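Local coordinates for DUF596 domain-containing protein (PDB 2O5H) that is of unknown function but belongs to the bacterial DUF596 family and forms a disulfide-linked dimer of alpha-beta subunits, at residues T27-I41 and K51-L63. Sequence-based numbering, arbitrary orientation.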
ATOM      1  N   THR A  27       1.350   8.274  -4.909  1.00 33.03           N
ATOM      2  CA  THR A  27       1.993   6.962  -5.151  1.00 33.45           C
ATOM      3  C   THR A  27       3.453   7.114  -5.685  1.00 33.20           C
ATOM      4  O   THR A  27       4.332   6.316  -5.343  1.00 33.25           O
ATOM      5  CB  THR A  27       1.127   6.113  -6.113  1.00 33.97           C
ATOM      6  OG1 THR A  27       0.893   6.897  -7.285  1.00 32.43           O
ATOM      7  CG2 THR A  27      -0.242   5.780  -5.439  1.00 32.58           C
ATOM      8  N   ILE A  28       3.710   8.142  -6.497  1.00 32.60           N
ATOM      9  CA  ILE A  28       5.092   8.458  -6.939  1.00 32.73           C
ATOM     10  C   ILE A  28       5.944   8.828  -5.723  1.00 32.77           C
ATOM     11  O   ILE A  28       7.086   8.346  -5.545  1.00 32.55           O
ATOM     12  CB  ILE A  28       5.121   9.668  -7.951  1.00 32.27           C
ATOM     13  CG1 ILE A  28       4.500   9.287  -9.297  1.00 33.85           C
ATOM     14  CG2 ILE A  28       6.560  10.253  -8.100  1.00 33.48           C
ATOM     15  CD1 ILE A  28       4.200  10.533 -10.159  1.00 32.41           C
ATOM     16  N   ASN A  29       5.393   9.671  -4.857  1.00 32.91           N
ATOM     17  CA  ASN A  29       6.171  10.128  -3.702  1.00 32.63           C
ATOM     18  C   ASN A  29       6.698   9.014  -2.810  1.00 32.86           C
ATOM     19  O   ASN A  29       7.823   9.077  -2.354  1.00 32.43           O
ATOM     20  CB  ASN A  29       5.409  11.128  -2.840  1.00 33.00           C
ATOM     21  CG  ASN A  29       6.313  11.804  -1.821  1.00 33.39           C
ATOM     22  OD1 ASN A  29       7.231  12.530  -2.186  1.00 33.17           O
ATOM     23  ND2 ASN A  29       6.088  11.528  -0.539  1.00 34.62           N
ATOM     24  N   TYR A  30       5.891   7.990  -2.581  1.00 32.85           N
ATOM     25  CA  TYR A  30       6.255   6.943  -1.635  1.00 33.10           C
ATOM     26  C   TYR A  30       6.640   5.627  -2.284  1.00 33.19           C
ATOM     27  O   TYR A  30       6.938   4.655  -1.585  1.00 31.62           O
ATOM     28  CB  TYR A  30       5.109   6.726  -0.638  1.00 33.75           C
ATOM     29  CG  TYR A  30       4.934   7.936   0.262  1.00 33.91           C
ATOM     30  CD1 TYR A  30       5.895   8.259   1.226  1.00 34.91           C
ATOM     31  CD2 TYR A  30       3.835   8.757   0.122  1.00 34.95           C
ATOM     32  CE1 TYR A  30       5.759   9.390   2.039  1.00 35.58           C
ATOM     33  CE2 TYR A  30       3.674   9.890   0.926  1.00 35.23           C
ATOM     34  CZ  TYR A  30       4.641  10.198   1.878  1.00 33.73           C
ATOM     35  OH  TYR A  30       4.483  11.309   2.670  1.00 32.98           O
ATOM     36  N   GLU A  31       6.588   5.591  -3.620  1.00 32.90           N
ATOM     37  CA  GLU A  31       6.966   4.408  -4.415  1.00 32.87           C
ATOM     38  C   GLU A  31       6.278   3.161  -3.863  1.00 32.72           C
ATOM     39  O   GLU A  31       6.909   2.158  -3.521  1.00 32.83           O
ATOM     40  CB  GLU A  31       8.505   4.307  -4.585  1.00 33.92           C
ATOM     41  CG  GLU A  31       9.049   5.587  -5.229  1.00 31.67           C
ATOM     42  CD  GLU A  31      10.527   5.592  -5.593  1.00 34.10           C
ATOM     43  OE1 GLU A  31      11.344   4.951  -4.892  1.00 32.85           O
ATOM     44  OE2 GLU A  31      10.862   6.309  -6.576  1.00 34.14           O
ATOM     45  N   LEU A  32       4.951   3.256  -3.833  1.00 32.84           N
ATOM     46  CA  LEU A  32       4.063   2.268  -3.210  1.00 34.25           C
ATOM     47  C   LEU A  32       3.875   1.014  -4.090  1.00 34.59           C
ATOM     48  O   LEU A  32       3.773   1.139  -5.305  1.00 34.77           O
ATOM     49  CB  LEU A  32       2.684   2.930  -2.937  1.00 35.91           C
ATOM     50  CG  LEU A  32       2.712   4.008  -1.826  1.00 34.59           C
ATOM     51  CD1 LEU A  32       1.299   4.586  -1.630  1.00 40.50           C
ATOM     52  CD2 LEU A  32       3.236   3.389  -0.524  1.00 36.19           C
ATOM     53  N   PRO A  33       3.851  -0.199  -3.469  1.00 34.44           N
ATOM     54  CA  PRO A  33       3.542  -1.478  -4.176  1.00 34.14           C
ATOM     55  C   PRO A  33       2.121  -1.462  -4.701  1.00 33.83           C
ATOM     56  O   PRO A  33       1.339  -0.610  -4.291  1.00 34.14           O
ATOM     57  CB  PRO A  33       3.721  -2.550  -3.102  1.00 33.88           C
ATOM     58  CG  PRO A  33       3.565  -1.783  -1.802  1.00 35.52           C
ATOM     59  CD  PRO A  33       4.156  -0.420  -2.049  1.00 33.91           C
ATOM     60  N   LEU A  34       1.795  -2.341  -5.656  1.00 33.39           N
ATOM     61  CA  LEU A  34       0.453  -2.318  -6.232  1.00 31.87           C
ATOM     62  C   LEU A  34      -0.622  -2.491  -5.211  1.00 32.11           C
ATOM     63  O   LEU A  34      -1.686  -1.905  -5.359  1.00 32.37           O
ATOM     64  CB  LEU A  34       0.255  -3.395  -7.307  1.00 31.96           C
ATOM     65  CG  LEU A  34       1.203  -3.309  -8.504  1.00 32.57           C
ATOM     66  CD1 LEU A  34       0.805  -4.472  -9.470  1.00 32.39           C
ATOM     67  CD2 LEU A  34       1.062  -1.976  -9.213  1.00 33.73           C
ATOM     68  N   SER A  35      -0.364  -3.286  -4.171  0.50 31.98           N
ATOM     69  CA  SER A  35      -1.360  -3.470  -3.103  0.50 32.02           C
ATOM     70  C   SER A  35      -1.747  -2.156  -2.419  0.50 32.30           C
ATOM     71  O   SER A  35      -2.859  -2.026  -1.885  0.50 32.78           O
ATOM     72  CB  SER A  35      -0.829  -4.426  -2.051  0.50 31.46           C
ATOM     73  OG  SER A  35       0.311  -3.850  -1.452  0.50 30.49           O
ATOM     74  N   CYS A  36      -0.831  -1.197  -2.436  1.00 32.42           N
ATOM     75  CA  CYS A  36      -1.096   0.136  -1.857  1.00 32.68           C
ATOM     76  C   CYS A  36      -1.691   1.095  -2.877  1.00 32.04           C
ATOM     77  O   CYS A  36      -2.302   2.095  -2.487  1.00 32.58           O
ATOM     78  CB  CYS A  36       0.164   0.725  -1.168  1.00 32.13           C
ATOM     79  SG  CYS A  36       0.703  -0.263   0.236  1.00 36.11           S
ATOM     80  N   LEU A  37      -1.536   0.806  -4.163  1.00 32.57           N
ATOM     81  CA  LEU A  37      -2.298   1.542  -5.157  1.00 33.24           C
ATOM     82  C   LEU A  37      -3.780   1.272  -4.987  1.00 32.60           C
ATOM     83  O   LEU A  37      -4.595   2.168  -5.236  1.00 32.96           O
ATOM     84  CB  LEU A  37      -1.880   1.167  -6.585  1.00 33.91           C
ATOM     85  CG  LEU A  37      -0.811   2.027  -7.256  1.00 34.92           C
ATOM     86  CD1 LEU A  37       0.450   2.221  -6.429  1.00 35.33           C
ATOM     87  CD2 LEU A  37      -0.526   1.508  -8.701  1.00 35.53           C
ATOM     88  N   TRP A  38      -4.119   0.010  -4.709  1.00 31.54           N
ATOM     89  CA  TRP A  38      -5.499  -0.378  -4.394  1.00 31.99           C
ATOM     90  C   TRP A  38      -5.990   0.382  -3.155  1.00 32.05           C
ATOM     91  O   TRP A  38      -7.062   0.986  -3.171  1.00 30.89           O
ATOM     92  CB  TRP A  38      -5.613  -1.898  -4.166  1.00 32.68           C
ATOM     93  CG  TRP A  38      -7.004  -2.306  -3.741  1.00 34.60           C
ATOM     94  CD1 TRP A  38      -7.451  -2.601  -2.449  1.00 37.25           C
ATOM     95  CD2 TRP A  38      -8.138  -2.406  -4.596  1.00 34.49           C
ATOM     96  NE1 TRP A  38      -8.798  -2.895  -2.486  1.00 37.32           N
ATOM     97  CE2 TRP A  38      -9.251  -2.756  -3.784  1.00 38.79           C
ATOM     98  CE3 TRP A  38      -8.332  -2.227  -5.982  1.00 33.25           C
ATOM     99  CZ2 TRP A  38     -10.546  -2.927  -4.319  1.00 33.62           C
ATOM    100  CZ3 TRP A  38      -9.607  -2.437  -6.504  1.00 34.65           C
ATOM    101  CH2 TRP A  38     -10.692  -2.759  -5.675  1.00 34.31           C
ATOM    102  N   SER A  39      -5.197   0.379  -2.075  1.00 32.50           N
ATOM    103  CA  SER A  39      -5.554   1.137  -0.868  1.00 32.96           C
ATOM    104  C   SER A  39      -5.766   2.656  -1.148  1.00 33.35           C
ATOM    105  O   SER A  39      -6.665   3.278  -0.584  1.00 33.03           O
ATOM    106  CB  SER A  39      -4.506   0.919   0.210  1.00 32.37           C
ATOM    107  OG  SER A  39      -4.485  -0.463   0.552  1.00 36.05           O
ATOM    108  N   THR A  40      -4.948   3.219  -2.033  1.00 32.72           N
ATOM    109  CA  THR A  40      -5.048   4.619  -2.448  1.00 33.73           C
ATOM    110  C   THR A  40      -6.412   4.980  -3.060  1.00 33.23           C
ATOM    111  O   THR A  40      -6.946   6.091  -2.833  1.00 33.59           O
ATOM    112  CB  THR A  40      -3.904   4.958  -3.476  1.00 34.54           C
ATOM    113  OG1 THR A  40      -2.615   4.753  -2.869  1.00 36.15           O
ATOM    114  CG2 THR A  40      -3.989   6.409  -3.960  1.00 34.81           C
ATOM    115  N   ILE A  41      -6.993   4.037  -3.817  1.00 32.68           N
ATOM    116  CA  ILE A  41      -8.280   4.308  -4.488  1.00 32.39           C
ATOM    117  C   ILE A  41      -9.486   3.845  -3.641  1.00 33.16           C
ATOM    118  O   ILE A  41     -10.639   4.135  -3.974  1.00 33.21           O
ATOM    119  CB  ILE A  41      -8.324   3.792  -5.988  1.00 30.62           C
ATOM    120  CG1 ILE A  41      -8.045   2.277  -6.142  1.00 29.92           C
ATOM    121  CG2 ILE A  41      -7.366   4.582  -6.865  1.00 32.10           C
ATOM    122  CD1 ILE A  41      -9.222   1.419  -5.679  1.00 29.36           C
ATOM    123  N   LYS A  51     -14.146   0.723  -7.854  1.00 31.32           N
ATOM    124  CA  LYS A  51     -12.782   0.747  -7.319  1.00 33.30           C
ATOM    125  C   LYS A  51     -11.800   0.114  -8.305  1.00 32.36           C
ATOM    126  O   LYS A  51     -10.734   0.670  -8.562  1.00 33.27           O
ATOM    127  CB  LYS A  51     -12.719   0.054  -5.953  1.00 32.11           C
ATOM    128  CG  LYS A  51     -13.215   0.931  -4.804  1.00 34.39           C
ATOM    129  CD  LYS A  51     -13.068   0.212  -3.480  1.00 32.66           C
ATOM    130  CE  LYS A  51     -14.279  -0.744  -3.336  1.00 36.30           C
ATOM    131  NZ  LYS A  51     -14.615  -1.098  -1.968  1.00 40.55           N
ATOM    132  N   THR A  52     -12.180  -1.029  -8.857  1.00 33.03           N
ATOM    133  CA  THR A  52     -11.355  -1.749  -9.864  1.00 32.81           C
ATOM    134  C   THR A  52     -11.087  -0.829 -11.087  1.00 33.04           C
ATOM    135  O   THR A  52      -9.983  -0.758 -11.594  1.00 33.16           O
ATOM    136  CB  THR A  52     -12.063  -3.053 -10.330  1.00 32.33           C
ATOM    137  OG1 THR A  52     -12.141  -3.982  -9.236  1.00 33.61           O
ATOM    138  CG2 THR A  52     -11.278  -3.721 -11.468  1.00 32.71           C
ATOM    139  N   GLU A  53     -12.101  -0.126 -11.551  1.00 32.20           N
ATOM    140  CA  GLU A  53     -11.909   0.834 -12.667  1.00 32.93           C
ATOM    141  C   GLU A  53     -10.947   1.982 -12.308  1.00 32.71           C
ATOM    142  O   GLU A  53     -10.109   2.355 -13.104  1.00 32.31           O
ATOM    143  CB  GLU A  53     -13.247   1.424 -13.133  1.00 32.97           C
ATOM    144  CG  GLU A  53     -14.158   0.394 -13.855  1.00 38.84           C
ATOM    145  CD  GLU A  53     -13.421  -0.429 -14.916  1.00 44.60           C
ATOM    146  OE1 GLU A  53     -12.787   0.183 -15.826  1.00 45.75           O
ATOM    147  OE2 GLU A  53     -13.503  -1.693 -14.837  1.00 47.90           O
ATOM    148  N   ALA A  54     -11.075   2.509 -11.100  1.00 32.44           N
ATOM    149  CA  ALA A  54     -10.172   3.531 -10.568  1.00 32.47           C
ATOM    150  C   ALA A  54      -8.740   2.995 -10.480  1.00 32.87           C
ATOM    151  O   ALA A  54      -7.761   3.664 -10.932  1.00 33.83           O
ATOM    152  CB  ALA A  54     -10.647   3.956  -9.207  1.00 31.43           C
ATOM    153  N   PHE A  55      -8.608   1.796  -9.916  1.00 32.26           N
ATOM    154  CA  PHE A  55      -7.311   1.186  -9.865  1.00 32.80           C
ATOM    155  C   PHE A  55      -6.632   1.145 -11.242  1.00 32.35           C
ATOM    156  O   PHE A  55      -5.473   1.535 -11.369  1.00 33.19           O
ATOM    157  CB  PHE A  55      -7.364  -0.205  -9.224  1.00 32.23           C
ATOM    158  CG  PHE A  55      -6.045  -0.951  -9.310  1.00 33.88           C
ATOM    159  CD1 PHE A  55      -5.103  -0.847  -8.282  1.00 36.06           C
ATOM    160  CD2 PHE A  55      -5.756  -1.768 -10.427  1.00 33.80           C
ATOM    161  CE1 PHE A  55      -3.888  -1.542  -8.345  1.00 34.20           C
ATOM    162  CE2 PHE A  55      -4.540  -2.447 -10.506  1.00 33.01           C
ATOM    163  CZ  PHE A  55      -3.613  -2.333  -9.474  1.00 34.69           C
ATOM    164  N   PHE A  56      -7.332   0.660 -12.263  1.00 32.49           N
ATOM    165  CA  PHE A  56      -6.732   0.524 -13.588  1.00 32.58           C
ATOM    166  C   PHE A  56      -6.427   1.850 -14.251  1.00 32.99           C
ATOM    167  O   PHE A  56      -5.481   1.938 -15.033  1.00 33.01           O
ATOM    168  CB  PHE A  56      -7.577  -0.407 -14.495  1.00 33.48           C
ATOM    169  CG  PHE A  56      -7.380  -1.856 -14.172  1.00 36.00           C
ATOM    170  CD1 PHE A  56      -6.103  -2.438 -14.319  1.00 36.14           C
ATOM    171  CD2 PHE A  56      -8.411  -2.624 -13.650  1.00 33.52           C
ATOM    172  CE1 PHE A  56      -5.891  -3.766 -13.987  1.00 39.25           C
ATOM    173  CE2 PHE A  56      -8.184  -4.015 -13.315  1.00 35.99           C
ATOM    174  CZ  PHE A  56      -6.942  -4.566 -13.500  1.00 36.23           C
ATOM    175  N   ILE A  57      -7.198   2.897 -13.955  1.00 33.72           N
ATOM    176  CA  ILE A  57      -6.874   4.214 -14.535  1.00 33.72           C
ATOM    177  C   ILE A  57      -5.547   4.711 -13.931  1.00 33.15           C
ATOM    178  O   ILE A  57      -4.687   5.241 -14.629  1.00 32.41           O
ATOM    179  CB  ILE A  57      -7.974   5.271 -14.276  1.00 33.75           C
ATOM    180  CG1 ILE A  57      -9.256   4.887 -15.022  1.00 36.56           C
ATOM    181  CG2 ILE A  57      -7.510   6.713 -14.711  1.00 35.45           C
ATOM    182  CD1 ILE A  57     -10.487   5.545 -14.445  1.00 34.67           C
ATOM    183  N   LEU A  58      -5.387   4.517 -12.625  1.00 32.42           N
ATOM    184  CA  LEU A  58      -4.214   5.018 -11.934  1.00 31.68           C
ATOM    185  C   LEU A  58      -2.993   4.207 -12.389  1.00 32.87           C
ATOM    186  O   LEU A  58      -1.960   4.764 -12.732  1.00 32.29           O
ATOM    187  CB  LEU A  58      -4.402   4.907 -10.411  1.00 32.85           C
ATOM    188  CG  LEU A  58      -3.204   5.244  -9.472  1.00 31.98           C
ATOM    189  CD1 LEU A  58      -2.705   6.715  -9.675  1.00 31.83           C
ATOM    190  CD2 LEU A  58      -3.650   5.004  -8.034  1.00 29.66           C
ATOM    191  N   PHE A  59      -3.143   2.891 -12.336  1.00 33.38           N
ATOM    192  CA  PHE A  59      -2.154   1.911 -12.799  1.00 35.00           C
ATOM    193  C   PHE A  59      -1.670   2.274 -14.204  1.00 35.95           C
ATOM    194  O   PHE A  59      -0.462   2.404 -14.436  1.00 36.08           O
ATOM    195  CB  PHE A  59      -2.882   0.576 -12.747  1.00 34.88           C
ATOM    196  CG  PHE A  59      -2.158  -0.617 -13.276  1.00 34.66           C
ATOM    197  CD1 PHE A  59      -1.275  -1.326 -12.470  1.00 36.07           C
ATOM    198  CD2 PHE A  59      -2.490  -1.127 -14.548  1.00 35.74           C
ATOM    199  CE1 PHE A  59      -0.666  -2.517 -12.951  1.00 36.61           C
ATOM    200  CE2 PHE A  59      -1.901  -2.300 -15.040  1.00 35.08           C
ATOM    201  CZ  PHE A  59      -0.993  -2.999 -14.233  1.00 35.07           C
ATOM    202  N   LYS A  60      -2.597   2.427 -15.150  1.00 35.84           N
ATOM    203  CA  LYS A  60      -2.212   2.751 -16.513  1.00 36.20           C
ATOM    204  C   LYS A  60      -1.540   4.112 -16.621  1.00 35.70           C
ATOM    205  O   LYS A  60      -0.600   4.279 -17.391  1.00 34.50           O
ATOM    206  CB  LYS A  60      -3.391   2.701 -17.495  1.00 36.46           C
ATOM    207  CG  LYS A  60      -3.909   1.293 -17.749  1.00 40.08           C
ATOM    208  CD  LYS A  60      -4.491   1.135 -19.130  1.00 44.23           C
ATOM    209  CE  LYS A  60      -5.647   2.107 -19.429  1.00 48.65           C
ATOM    210  NZ  LYS A  60      -6.776   1.982 -18.476  1.00 49.60           N
ATOM    211  N   GLU A  61      -1.994   5.096 -15.857  1.00 35.40           N
ATOM    212  CA  GLU A  61      -1.346   6.420 -15.986  1.00 35.13           C
ATOM    213  C   GLU A  61       0.112   6.417 -15.470  1.00 34.37           C
ATOM    214  O   GLU A  61       1.013   7.051 -16.060  1.00 33.02           O
ATOM    215  CB  GLU A  61      -2.168   7.483 -15.277  1.00 36.07           C
ATOM    216  CG  GLU A  61      -1.703   8.892 -15.504  1.00 38.70           C
ATOM    217  CD  GLU A  61      -1.950   9.385 -16.937  1.00 40.76           C
ATOM    218  OE1 GLU A  61      -2.511   8.648 -17.783  1.00 42.13           O
ATOM    219  OE2 GLU A  61      -1.581  10.550 -17.211  1.00 42.73           O
ATOM    220  N   LEU A  62       0.353   5.678 -14.396  1.00 33.20           N
ATOM    221  CA  LEU A  62       1.697   5.556 -13.883  1.00 33.08           C
ATOM    222  C   LEU A  62       2.594   4.822 -14.870  1.00 33.14           C
ATOM    223  O   LEU A  62       3.744   5.237 -15.075  1.00 32.81           O
ATOM    224  CB  LEU A  62       1.692   4.855 -12.526  1.00 32.78           C
ATOM    225  CG  LEU A  62       0.990   5.622 -11.409  1.00 31.67           C
ATOM    226  CD1 LEU A  62       0.644   4.624 -10.277  1.00 31.47           C
ATOM    227  CD2 LEU A  62       1.886   6.708 -10.881  1.00 31.88           C
ATOM    228  N   LEU A  63       2.078   3.745 -15.474  1.00 33.40           N
ATOM    229  CA  LEU A  63       2.832   3.006 -16.504  1.00 34.21           C
ATOM    230  C   LEU A  63       3.117   3.912 -17.696  1.00 34.61           C
ATOM    231  O   LEU A  63       4.259   3.969 -18.166  1.00 34.30           O
ATOM    232  CB  LEU A  63       2.102   1.735 -16.953  1.00 34.05           C
ATOM    233  CG  LEU A  63       1.924   0.611 -15.922  1.00 36.74           C
ATOM    234  CD1 LEU A  63       0.886  -0.418 -16.439  1.00 34.95           C
ATOM    235  CD2 LEU A  63       3.269  -0.042 -15.608  1.00 33.99           C
TER
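Phe55 drives its ring as a knob among Leu34, Leu37, Trp38 and Ile41; Phe55 CE1 lies 3.8 Å from Leu37 CB, and Trp38 N sits at the ring edge, in plane. Ile41 returns the packing, seated among Lys51, Ala54, Phe55 and Leu58, with Ile41 CD1 3.3 Å from Lys51 O. With Ile41 CG1 set between its backbone N and carbonyl carbon (chi1 57°), CG1 faces the Phe55 backbone, while Ile41 CG2 meets Leu58 CD2 at 3.9 Å. Leu58, a third knob among Thr27, Leu37, Thr40 and Ile41, ties both short helices to helix 48-64. The Trp38 side chain crosses that of Phe55 at about a right angle, Phe55 CB lying at the indole edge, and Trp38 CH2 comes to 3.5 Å from Lys51 CB. At the other end Leu37 CD2 and Leu62 CD1 meet tip to tip at 3.7 Å. Thr27 OG1 touches Leu62, its proton shared between Asp23 O and Val24 O. Trp92 meets the Phe55 ring, and Cys36, facing away, forms a disulfide with Cys36 of the second subunit. A weakly bonded Schellman motif at Glu31 ends helix 20-30, and Pro33 stands at the N-cap position of helix 34-41. Helices 34-41 and 51-63, axes 9.2 Å apart at 123°, thus pack obliquely, knobs into holes, near the subunit centre.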